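Local atomic coordinates of hydrogenase maturation factor (Thermoanaerobacter tengcongensis, PDB entry 3VTH), a protein that probably uses carbamoyl phosphate and ATP to S-carbamoylate the partner protein HypE during the maturation of [NiFe]-hydrogenases. Residues A219-I223 and G224-L228; E271-R274 and L275-Q279; I381-A384 and R385-P389; K434-N437 and Y438-Q442; G735-S738 and L739-V743. One frame throughout, in Å; residues are numbered along the deposited sequence.

Contact 1 of 5, residues A219-I223 and G224-L228; sequences AIKGI and GGFHL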
# COMPACT_ATOMS: atom_id res chain seq x y z
N ALA A 219 -12.48 -19.01 7.81
CA ALA A 219 -11.48 -18.68 6.80
C ALA A 219 -12.20 -18.55 5.47
O ALA A 219 -12.84 -19.49 5.00
CB ALA A 219 -10.38 -19.75 6.74
N ILE A 220 -12.11 -17.35 4.88
CA ILE A 220 -12.89 -17.02 3.70
C ILE A 220 -11.95 -16.80 2.54
O ILE A 220 -11.05 -15.96 2.62
CB ILE A 220 -13.73 -15.73 3.94
CG1 ILE A 220 -14.73 -15.94 5.08
CG2 ILE A 220 -14.44 -15.30 2.68
CD1 ILE A 220 -15.46 -14.66 5.51
N LYS A 221 -12.14 -17.55 1.45
CA LYS A 221 -11.35 -17.30 0.24
C LYS A 221 -11.90 -16.06 -0.45
O LYS A 221 -13.05 -16.04 -0.88
CB LYS A 221 -11.34 -18.50 -0.71
CG LYS A 221 -10.38 -18.33 -1.89
CD LYS A 221 -10.31 -19.59 -2.73
CE LYS A 221 -9.58 -19.34 -4.07
NZ LYS A 221 -9.47 -20.62 -4.84
N GLY A 222 -11.07 -15.03 -0.57
CA GLY A 222 -11.49 -13.78 -1.17
C GLY A 222 -10.71 -13.59 -2.44
O GLY A 222 -10.21 -14.56 -3.03
N ILE A 223 -10.53 -12.33 -2.83
CA ILE A 223 -9.96 -11.99 -4.13
C ILE A 223 -8.46 -12.27 -4.12
O ILE A 223 -7.92 -12.95 -5.01
CB ILE A 223 -10.25 -10.49 -4.44
CG1 ILE A 223 -11.76 -10.24 -4.61
CG2 ILE A 223 -9.49 -9.99 -5.66
CD1 ILE A 223 -12.40 -11.09 -5.73
N GLY A 224 -7.79 -11.75 -3.09
CA GLY A 224 -6.33 -11.78 -3.01
C GLY A 224 -5.75 -12.91 -2.17
O GLY A 224 -4.53 -13.08 -2.09
N GLY A 225 -6.63 -13.65 -1.50
CA GLY A 225 -6.20 -14.77 -0.68
C GLY A 225 -7.25 -15.04 0.37
O GLY A 225 -8.38 -14.57 0.25
N PHE A 226 -6.86 -15.77 1.41
CA PHE A 226 -7.78 -16.11 2.48
C PHE A 226 -7.71 -15.05 3.58
O PHE A 226 -6.64 -14.51 3.84
CB PHE A 226 -7.44 -17.49 3.06
CG PHE A 226 -7.96 -18.63 2.23
CD1 PHE A 226 -9.13 -19.29 2.60
CD2 PHE A 226 -7.31 -19.01 1.05
CE1 PHE A 226 -9.63 -20.32 1.82
CE2 PHE A 226 -7.80 -20.05 0.28
CZ PHE A 226 -8.97 -20.70 0.67
N HIS A 227 -8.85 -14.79 4.22
CA HIS A 227 -8.92 -13.96 5.42
C HIS A 227 -9.67 -14.69 6.53
O HIS A 227 -10.52 -15.55 6.27
CB HIS A 227 -9.56 -12.59 5.12
CG HIS A 227 -8.72 -11.75 4.21
ND1 HIS A 227 -8.77 -11.87 2.83
CD2 HIS A 227 -7.73 -10.86 4.47
CE1 HIS A 227 -7.88 -11.07 2.29
NE2 HIS A 227 -7.23 -10.45 3.25
N LEU A 228 -9.34 -14.35 7.77
CA LEU A 228 -9.98 -14.94 8.93
C LEU A 228 -10.90 -13.89 9.47
O LEU A 228 -10.51 -12.73 9.63
CB LEU A 228 -8.96 -15.34 9.99
CG LEU A 228 -7.97 -16.42 9.57
CD1 LEU A 228 -6.64 -16.30 10.33
CD2 LEU A 228 -8.61 -17.80 9.75
O HOH W 1 -11.19 -13.29 2.12

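Contact 2 of 5, residues E271-R274 and L275-Q279; sequences EEER and LLLSQ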
# COMPACT_ATOMS: atom_id res chain seq x y z
N GLU A 271 -13.72 13.25 2.16
CA GLU A 271 -12.56 12.66 1.48
C GLU A 271 -12.33 11.22 1.95
O GLU A 271 -11.98 10.35 1.15
CB GLU A 271 -11.31 13.52 1.71
CG GLU A 271 -11.43 15.01 1.26
CD GLU A 271 -12.04 15.95 2.32
OE1 GLU A 271 -12.85 15.51 3.17
OE2 GLU A 271 -11.71 17.16 2.30
N GLU A 272 -12.54 10.94 3.23
CA GLU A 272 -12.48 9.57 3.74
C GLU A 272 -13.60 8.69 3.19
O GLU A 272 -13.40 7.52 2.87
CB GLU A 272 -12.48 9.56 5.27
CG GLU A 272 -11.14 9.96 5.89
CD GLU A 272 -11.26 10.37 7.37
OE1 GLU A 272 -12.35 10.80 7.78
OE2 GLU A 272 -10.26 10.28 8.12
N GLU A 273 -14.80 9.27 3.08
CA GLU A 273 -15.92 8.55 2.48
C GLU A 273 -15.60 8.16 1.03
O GLU A 273 -15.94 7.06 0.61
CB GLU A 273 -17.19 9.40 2.55
CG GLU A 273 -18.39 8.74 1.94
CD GLU A 273 -19.71 9.39 2.37
OE1 GLU A 273 -19.71 10.26 3.26
OE2 GLU A 273 -20.75 9.02 1.80
N ARG A 274 -14.96 9.06 0.29
CA ARG A 274 -14.55 8.77 -1.08
C ARG A 274 -13.58 7.59 -1.15
O ARG A 274 -13.70 6.74 -2.04
CB ARG A 274 -13.93 10.03 -1.70
CG ARG A 274 -13.57 9.93 -3.17
CD ARG A 274 -12.75 11.16 -3.59
NE ARG A 274 -11.31 10.87 -3.75
CZ ARG A 274 -10.38 10.91 -2.79
NH1 ARG A 274 -10.66 11.23 -1.52
NH2 ARG A 274 -9.12 10.63 -3.11
N LEU A 275 -12.62 7.53 -0.22
CA LEU A 275 -11.66 6.42 -0.18
C LEU A 275 -12.33 5.08 0.14
O LEU A 275 -12.01 4.06 -0.48
CB LEU A 275 -10.52 6.70 0.82
CG LEU A 275 -9.59 7.89 0.50
CD1 LEU A 275 -8.53 8.03 1.60
CD2 LEU A 275 -8.92 7.72 -0.87
N LEU A 276 -13.26 5.10 1.10
CA LEU A 276 -14.02 3.90 1.49
C LEU A 276 -14.85 3.32 0.35
O LEU A 276 -14.86 2.10 0.13
CB LEU A 276 -14.96 4.22 2.65
CG LEU A 276 -14.35 4.28 4.06
CD1 LEU A 276 -15.32 4.99 5.03
CD2 LEU A 276 -14.03 2.87 4.52
N LEU A 277 -15.53 4.21 -0.36
CA LEU A 277 -16.45 3.84 -1.43
C LEU A 277 -15.78 3.53 -2.76
O LEU A 277 -16.39 2.92 -3.63
CB LEU A 277 -17.52 4.93 -1.63
CG LEU A 277 -18.59 5.06 -0.53
CD1 LEU A 277 -19.32 6.39 -0.67
CD2 LEU A 277 -19.62 3.91 -0.55
N SER A 278 -14.53 3.96 -2.94
CA SER A 278 -13.79 3.65 -4.18
C SER A 278 -13.89 2.17 -4.53
O SER A 278 -13.87 1.33 -3.63
CB SER A 278 -12.31 4.00 -4.01
OG SER A 278 -11.57 3.69 -5.19
N GLN A 279 -13.97 1.84 -5.82
CA GLN A 279 -13.86 0.42 -6.20
C GLN A 279 -12.52 -0.19 -5.80
O GLN A 279 -12.38 -1.41 -5.73
CB GLN A 279 -14.08 0.23 -7.70
CG GLN A 279 -15.54 0.19 -8.14
CD GLN A 279 -15.63 -0.05 -9.63
OE1 GLN A 279 -15.46 0.87 -10.42
NE2 GLN A 279 -15.86 -1.30 -10.02

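Contact 3 of 5, residues I381-A384 and R385-P389; sequences IRRA and RGYAP. With APC (diphosphomethylphosphonic acid adenosyl ester), chain F.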
# COMPACT_ATOMS: atom_id res chain seq x y z
N ILE A 381 -0.71 3.58 3.43
CA ILE A 381 0.15 2.92 4.42
C ILE A 381 0.63 1.59 3.85
O ILE A 381 1.80 1.23 4.01
CB ILE A 381 -0.61 2.68 5.78
CG1 ILE A 381 -0.88 4.01 6.50
CG2 ILE A 381 0.18 1.75 6.72
CD1 ILE A 381 -2.27 4.59 6.29
N ARG A 382 -0.28 0.85 3.21
CA ARG A 382 0.05 -0.44 2.64
C ARG A 382 -0.58 -0.46 1.25
O ARG A 382 -1.79 -0.43 1.11
CB ARG A 382 -0.48 -1.58 3.52
CG ARG A 382 -0.10 -3.00 2.99
CD ARG A 382 -0.69 -4.10 3.92
NE ARG A 382 0.14 -4.27 5.12
CZ ARG A 382 -0.04 -5.23 6.03
NH1 ARG A 382 -1.04 -6.10 5.90
NH2 ARG A 382 0.79 -5.32 7.07
N ARG A 383 0.25 -0.45 0.23
CA ARG A 383 -0.24 -0.36 -1.13
C ARG A 383 -0.34 -1.76 -1.70
O ARG A 383 0.67 -2.41 -1.99
CB ARG A 383 0.66 0.56 -1.96
CG ARG A 383 0.18 0.74 -3.42
CD ARG A 383 1.25 1.45 -4.27
NE ARG A 383 0.90 1.41 -5.71
CZ ARG A 383 0.11 2.31 -6.30
NH1 ARG A 383 -0.40 3.32 -5.61
NH2 ARG A 383 -0.16 2.21 -7.60
N ALA A 384 -1.56 -2.24 -1.85
CA ALA A 384 -1.78 -3.64 -2.24
C ALA A 384 -3.07 -3.75 -3.04
O ALA A 384 -3.22 -3.05 -4.05
CB ALA A 384 -1.77 -4.57 -1.00
N ARG A 385 -4.00 -4.61 -2.63
CA ARG A 385 -5.20 -4.86 -3.47
C ARG A 385 -5.92 -3.57 -3.88
O ARG A 385 -6.15 -2.69 -3.04
CB ARG A 385 -6.20 -5.82 -2.79
CG ARG A 385 -7.46 -6.10 -3.66
CD ARG A 385 -8.49 -7.01 -3.01
NE ARG A 385 -8.78 -6.66 -1.62
CZ ARG A 385 -9.54 -5.63 -1.23
NH1 ARG A 385 -10.14 -4.82 -2.10
NH2 ARG A 385 -9.72 -5.43 0.08
N GLY A 386 -6.29 -3.47 -5.16
CA GLY A 386 -7.01 -2.28 -5.63
C GLY A 386 -6.12 -1.13 -6.07
O GLY A 386 -6.59 -0.24 -6.79
N TYR A 387 -4.85 -1.16 -5.67
CA TYR A 387 -3.85 -0.15 -6.09
C TYR A 387 -2.74 -0.78 -6.92
O TYR A 387 -2.56 -0.45 -8.09
CB TYR A 387 -3.24 0.56 -4.87
CG TYR A 387 -4.21 1.45 -4.11
CD1 TYR A 387 -4.11 2.85 -4.19
CD2 TYR A 387 -5.25 0.89 -3.35
CE1 TYR A 387 -5.01 3.67 -3.50
CE2 TYR A 387 -6.15 1.70 -2.67
CZ TYR A 387 -6.03 3.09 -2.74
OH TYR A 387 -6.92 3.88 -2.03
N ALA A 388 -1.98 -1.69 -6.32
CA ALA A 388 -1.04 -2.50 -7.06
C ALA A 388 -1.82 -3.45 -7.96
O ALA A 388 -2.87 -3.97 -7.57
CB ALA A 388 -0.13 -3.29 -6.11
N PRO A 389 -1.27 -3.75 -9.15
CA PRO A 389 0.05 -3.37 -9.62
C PRO A 389 0.07 -2.13 -10.55
O PRO A 389 0.92 -2.05 -11.45
CB PRO A 389 0.46 -4.59 -10.43
CG PRO A 389 -0.86 -5.00 -11.11
CD PRO A 389 -1.95 -4.66 -10.09
PG APC F . 0.34 -10.91 10.10
O1G APC F . -0.75 -11.31 9.13
O2G APC F . -0.12 -10.98 11.54
O3G APC F . 1.65 -11.60 9.88
PB APC F . -0.21 -8.21 9.28
O1B APC F . -0.36 -8.50 7.82
O2B APC F . 0.48 -6.90 9.61
O3B APC F . 0.73 -9.36 9.89
PA APC F . -3.35 -8.13 9.17
O1A APC F . -4.50 -8.11 10.15
O2A APC F . -3.47 -9.12 8.07
C3A APC F . -1.81 -8.33 10.14
O5' APC F . -3.22 -6.70 8.42
C5' APC F . -3.96 -5.54 8.78
C4' APC F . -3.02 -4.34 8.76
O4' APC F . -3.83 -3.18 9.00
C3' APC F . -2.00 -4.44 9.90
O3' APC F . -0.69 -4.01 9.48
C2' APC F . -2.52 -3.45 10.92
O2' APC F . -1.49 -2.96 11.80
C1' APC F . -3.23 -2.42 10.04
N9 APC F . -4.24 -1.77 10.88
C8 APC F . -5.43 -2.28 11.29
N7 APC F . -6.06 -1.40 12.10
C5 APC F . -5.25 -0.32 12.23
C6 APC F . -5.28 0.97 12.95
N6 APC F . -6.34 1.31 13.71
N1 APC F . -4.23 1.80 12.80
C2 APC F . -3.17 1.49 12.03
N3 APC F . -3.05 0.34 11.35
C4 APC F . -4.05 -0.58 11.42

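Contact 4 of 5, residues K434-N437 and Y438-Q442; sequences KAFN and YYIEQ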
# COMPACT_ATOMS: atom_id res chain seq x y z
N LYS A 434 10.05 -18.12 4.52
CA LYS A 434 8.77 -18.20 3.81
C LYS A 434 8.44 -16.87 3.14
O LYS A 434 7.97 -16.85 2.02
CB LYS A 434 7.65 -18.60 4.77
CG LYS A 434 7.54 -20.09 4.98
CD LYS A 434 6.75 -20.36 6.23
CE LYS A 434 7.64 -20.82 7.37
NZ LYS A 434 7.94 -22.27 7.21
N ALA A 435 8.72 -15.78 3.84
CA ALA A 435 8.55 -14.45 3.29
C ALA A 435 9.51 -14.25 2.12
O ALA A 435 9.13 -13.72 1.07
CB ALA A 435 8.78 -13.41 4.36
N PHE A 436 10.75 -14.69 2.30
CA PHE A 436 11.76 -14.57 1.26
C PHE A 436 11.43 -15.37 0.01
O PHE A 436 11.58 -14.87 -1.11
CB PHE A 436 13.15 -14.95 1.78
CG PHE A 436 14.27 -14.63 0.82
CD1 PHE A 436 14.92 -15.65 0.14
CD2 PHE A 436 14.65 -13.30 0.60
CE1 PHE A 436 15.96 -15.35 -0.76
CE2 PHE A 436 15.68 -13.00 -0.30
CZ PHE A 436 16.34 -14.02 -0.97
N ASN A 437 10.98 -16.62 0.19
CA ASN A 437 10.58 -17.46 -0.96
C ASN A 437 9.48 -16.80 -1.79
O ASN A 437 9.52 -16.83 -3.02
CB ASN A 437 10.13 -18.85 -0.52
CG ASN A 437 11.26 -19.71 -0.00
OD1 ASN A 437 11.03 -20.74 0.63
ND2 ASN A 437 12.50 -19.29 -0.27
N TYR A 438 8.51 -16.22 -1.09
CA TYR A 438 7.40 -15.50 -1.69
C TYR A 438 7.86 -14.22 -2.42
O TYR A 438 7.46 -13.98 -3.57
CB TYR A 438 6.40 -15.18 -0.60
CG TYR A 438 5.27 -14.25 -0.98
CD1 TYR A 438 4.96 -13.16 -0.16
CD2 TYR A 438 4.49 -14.45 -2.13
CE1 TYR A 438 3.91 -12.30 -0.47
CE2 TYR A 438 3.45 -13.56 -2.47
CZ TYR A 438 3.16 -12.51 -1.63
OH TYR A 438 2.12 -11.63 -1.90
N TYR A 439 8.70 -13.43 -1.76
CA TYR A 439 9.38 -12.31 -2.41
C TYR A 439 10.05 -12.74 -3.72
O TYR A 439 9.81 -12.13 -4.75
CB TYR A 439 10.42 -11.77 -1.43
CG TYR A 439 11.36 -10.71 -1.91
CD1 TYR A 439 12.67 -11.03 -2.23
CD2 TYR A 439 10.98 -9.37 -1.95
CE1 TYR A 439 13.59 -10.05 -2.61
CE2 TYR A 439 11.89 -8.37 -2.33
CZ TYR A 439 13.20 -8.73 -2.66
OH TYR A 439 14.14 -7.78 -3.04
N ILE A 440 10.85 -13.80 -3.67
CA ILE A 440 11.60 -14.28 -4.84
C ILE A 440 10.69 -14.64 -6.00
O ILE A 440 10.96 -14.26 -7.14
CB ILE A 440 12.52 -15.49 -4.51
CG1 ILE A 440 13.70 -15.04 -3.66
CG2 ILE A 440 13.02 -16.18 -5.79
CD1 ILE A 440 14.27 -13.72 -4.08
N GLU A 441 9.60 -15.34 -5.69
CA GLU A 441 8.63 -15.77 -6.69
C GLU A 441 7.85 -14.59 -7.30
O GLU A 441 7.49 -14.62 -8.48
CB GLU A 441 7.64 -16.79 -6.10
CG GLU A 441 6.32 -16.18 -5.51
CD GLU A 441 5.13 -17.15 -5.52
OE1 GLU A 441 5.25 -18.27 -6.08
OE2 GLU A 441 4.06 -16.80 -4.96
N GLN A 442 7.57 -13.57 -6.49
CA GLN A 442 6.89 -12.39 -7.00
C GLN A 442 7.79 -11.60 -7.94
O GLN A 442 7.33 -11.10 -8.96
CB GLN A 442 6.36 -11.52 -5.85
CG GLN A 442 5.14 -12.14 -5.16
CD GLN A 442 4.06 -12.59 -6.14
OE1 GLN A 442 3.36 -11.76 -6.73
NE2 GLN A 442 3.92 -13.90 -6.32

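Contact 5 of 5, residues G735-S738 and L739-V743; sequences GGIS and LGQAV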
# COMPACT_ATOMS: atom_id res chain seq x y z
N GLY A 735 7.63 0.53 2.85
CA GLY A 735 6.88 0.12 1.64
C GLY A 735 7.19 1.00 0.44
O GLY A 735 7.07 0.56 -0.70
N GLY A 736 7.60 2.24 0.68
CA GLY A 736 7.91 3.16 -0.43
C GLY A 736 9.38 3.19 -0.87
O GLY A 736 9.69 3.76 -1.90
N ILE A 737 10.26 2.55 -0.11
CA ILE A 737 11.72 2.62 -0.33
C ILE A 737 12.14 2.21 -1.77
O ILE A 737 12.97 2.86 -2.37
CB ILE A 737 12.46 1.77 0.73
CG1 ILE A 737 12.50 2.50 2.09
CG2 ILE A 737 13.83 1.33 0.28
CD1 ILE A 737 13.45 3.72 2.16
N SER A 738 11.55 1.13 -2.29
CA SER A 738 11.92 0.63 -3.62
C SER A 738 11.71 1.65 -4.75
O SER A 738 12.47 1.68 -5.70
CB SER A 738 11.20 -0.68 -3.91
OG SER A 738 9.80 -0.43 -4.05
N LEU A 739 10.68 2.49 -4.65
CA LEU A 739 10.46 3.53 -5.65
C LEU A 739 11.59 4.58 -5.63
O LEU A 739 12.09 5.00 -6.70
CB LEU A 739 9.10 4.19 -5.49
CG LEU A 739 8.80 5.34 -6.46
CD1 LEU A 739 8.75 4.85 -7.97
CD2 LEU A 739 7.52 6.05 -6.08
N GLY A 740 12.00 4.99 -4.42
CA GLY A 740 13.13 5.91 -4.26
C GLY A 740 14.44 5.33 -4.78
O GLY A 740 15.17 6.02 -5.50
N GLN A 741 14.73 4.07 -4.42
CA GLN A 741 15.92 3.38 -4.94
C GLN A 741 15.91 3.37 -6.46
O GLN A 741 16.95 3.58 -7.08
CB GLN A 741 16.00 1.93 -4.47
CG GLN A 741 16.17 1.72 -2.96
CD GLN A 741 15.99 0.26 -2.56
OE1 GLN A 741 15.26 -0.50 -3.23
NE2 GLN A 741 16.63 -0.14 -1.45
N ALA A 742 14.74 3.10 -7.04
CA ALA A 742 14.60 3.01 -8.50
C ALA A 742 14.91 4.32 -9.19
O ALA A 742 15.67 4.33 -10.15
CB ALA A 742 13.19 2.51 -8.88
N VAL A 743 14.36 5.43 -8.72
CA VAL A 743 14.59 6.70 -9.41
C VAL A 743 15.98 7.27 -9.14
O VAL A 743 16.53 7.98 -9.96
CB VAL A 743 13.49 7.77 -9.17
CG1 VAL A 743 12.15 7.26 -9.73
CG2 VAL A 743 13.38 8.15 -7.67

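Contact 1 of 5, residues A219-I223 and G224-L228
Lys221 and Phe226 meet across the hairpin through two different first torsions: in the lysine CG stands anti to the backbone N (chi1 -173°) and the chain beyond runs extended, while in the phenylalanine CG stays beside the backbone N (chi1 -80°), which carries the ring across to the facing strand. Lys221 CB lies over one face of the ring, 3.8 Å from the Phe226 centroid in a CH-pi contact set toward the rim, and CG and CD continue past CZ and CE2. The ammonium then leaves the hairpin, NZ bonding to the backbone carbonyls of Asn358 and Arg360. Beside this pair, Ala219 CB touches Leu228 CD2 at 4.0 Å on the same face of the sheet. The two strands form a tight antiparallel beta hairpin in the YrdC-like part of the protein, flanked by strands 354-358 and 325-329. Ile220 and His227 are its hydrogen-bonded pair: Ile220 N reaches His227 O at 2.8 Å, and His227 N returns a bond to Ile220 O. Near the turn Gly222 N donates to Gly225 O over 2.8 Å, and Gly225 adopts backbone angles at which a CB would collide with the preceding carbonyl oxygen. On the other face a water donates to Ile220 O at 2.7 Å and lies in the plane of the His227 ring, 2.9 Å from ND1. This bridge gives Ile220 O a second donor and probably fixes the rotation of the imidazole; the His227 side chain lies about 4 Å from that of Ser329, a magnesium ligand, and about 6 Å from the bound nucleotide analogue.

Contact 2 of 5, residues E271-R274 and L275-Q279
Leu275 and Arg274 cross at an angle, the leucine CD2 methyl approaching the guanidinium at 3.7 Å from Arg274 NH2. The arginine reaches this position because its chain, stretched as far as CD, bends at chi3 (105°) and folds the guanidinium back along the helix, with the CA of Glu271 in plane at its edge. Leu275 CG also rests 3.5 Å from Glu271 O, one turn earlier, and the side chain packs outward on Val284 and Phe373. Cutting Leu275 back to an alanine would probably open a gap facing these two residues and leave the Arg274 guanidinium freer to turn. A second pair forms four residues apart: Glu273 and Leu277 run side by side in the same direction, and the Glu273 CG methylene meets Leu277 CD1 at 3.6 Å, so the acidic chain offers its aliphatic part to the leucine. Behind these side chains stand the i to i+4 backbone bonds of an alpha helix, including Leu276 N to Glu272 O at 3.0 Å and Leu277 N to Glu273 O, also 3.0 Å. The last, from Ser278 N to Arg274 O, is weak, as suits the first residue to leave helical angles; there the serine OG bonds to Arg280 N. At the other end Glu272 OE1 accepts from Ser269 N, as in one half of a capping box. Helix 270-277 thus lies on the ten-stranded sheet, with Leu275 and Leu276 against strand 283-287, Leu275 and Arg274 against strand 370-374, and Glu273 and Leu277 turned to Val259 of helix 259-265.

Contact 3 of 5, residues I381-A384 and R385-P389
Ala384 O takes two backbone donors from the chain that folds back over it, Tyr387 N at 3.0 Å and Ala388 N at 2.9 Å. The first bond closes a type II beta turn with Arg385 and Gly386 at its corners; at the glycine a CB would press on the preceding carbonyl oxygen. Sharing one acceptor pins both N-H groups of the returning chain, just before the cis peptide bond that leads into Pro389. Side chains reinforce the turn. Arg383 CG packs on Tyr387 CB at 3.7 Å, and because the arginine chain stays extended as far as NE and turns only at its last torsion (chi4 86°), the guanidinium lays one face over that same CB, its plane 72° from the tyrosine ring. The polar ends of Arg383 are engaged elsewhere, by Lys729 O and Gln390 O. Arg382, facing the other way, spans the beta-phosphate of the ATP analogue: NH1 donates to O1B of APC at 3.1 Å and NH2 to O2B of APC at 3.0 Å, with the phosphorus in plane at the guanidinium edge, a bidentate contact that probably helps offset the phosphate charge. Arg382 and Ile381 form a classic beta bulge opposite Val370 of strand 370-374, Arg385 makes a salt bridge with Asp368, and the loop then passes to strand 392-393, linking the ten-stranded sheet of the YrdC-like part to the six-stranded sheet of the Kae1-like part.

Contact 4 of 5, residues K434-N437 and Y438-Q442
Phe436 turns one face of its ring to Ile440, one helical turn further on, so that Ile440 CG1 sits 4.0 Å from the ring centroid in a CH-pi contact set toward the rim. The closest carbons are Phe436 CE1 and Ile440 CG1, 3.7 Å apart, and the CD1 methyl continues to CZ. With CG anti to the backbone N (chi1 -171°), the phenylalanine leans along the helix toward its later residues, while Ile440 keeps CG1 beside its own N and presents it to the ring. Tyr439 comes in differently. Its ring is inclined by 28° to that of Phe436, but the two are slid apart, centroids 5.9 Å from one another, so they barely overlap, and contact falls to Tyr439 CD1 against Phe436 CE2 at 4.1 Å. Underneath runs the alpha-helical backbone, with Tyr439 N to Ala435 O and Ile440 N to Phe436 O both at 2.9 Å. Packing from helix 466-473 covers this apolar side, bringing Leu466 and Tyr470 to Phe436, and Tyr470 also to Ile440. The hydroxyls bond outside the helix, Tyr438 OH to His425 NE2 and Tyr439 OH to Val405 O. Such chemistry is consistent with a helix of mixed character in the Kae1-like domain, Lys434 and Asn437 being exposed and Tyr438 and Tyr439 buried: the CH-pi contact braces Phe436 and Ile440 within the helix, while the tyrosines add polar anchors at the ends of largely apolar rings.

Contact 5 of 5, residues G735-S738 and L739-V743
Ser738, Leu739 and Gln741 lie in the opening turns of helix 737-749, and the glutamine reaches back over the serine, its OE1 3.5 Å from Ser738 CA. Gln741 extends beyond CG, with CG beside its own backbone N (chi1 -65°), a course that takes it across Ile737: NE2 approaches Ile737 CG2 at 3.6 Å and CG lies 3.4 Å from Ile737 O. That carbonyl is also the acceptor of a nearly straight backbone bond, from Gln741 N at 3.0 Å. The polar tips are held outside the helix: Gln741 OE1 accepts from Gly406 N, and Ser738 OG, set between its backbone N and carbonyl carbon (chi1 68°), bonds to Thr412 OG1. A leucine in place of Gln741 would probably leave Gly406 N without that acceptor and loosen the tie between this helix and the loop after strand 402-404. The carbonyl of Ser738 receives Ala742 N at 3.0 Å, and Leu739 makes a weak bond from its N to Gly736 O, 3.2 Å long, while the end of its side chain leads away from this turn. Ile737 in turn packs on His483 and His487, which with Asp507 and Asp734 bind the iron, so the Gly735-Gly736 pair directly follows a metal ligand and leads into the buried first turns of helix 737-749, beside the iron and nucleotide site of the actin-like, Kae1-type ATPase fold.

The five local contacts show how one principle, neighbours in sequence meeting in space, takes its chemistry from its surroundings. Contacts 1, 3 and 5 are buried and lie near bound nucleotides, whereas contacts 2 and 4 sit on helices with one side toward solvent. Contacts 1 and 2 belong to the same YrdC-like sheet and its covering helix; contacts 4 and 5 belong to the two Kae1-like parts, and contact 3 joins the halves. Contact 1 touches contact 3 where Ile223 CG2 meets Arg385 CD at 4.1 Å. Strand pairing governs contact 1, a turn and phosphate-binding arginine contact 3, and helical backbone bonds the rest, with CH-pi contacts inside contacts 1 and 4.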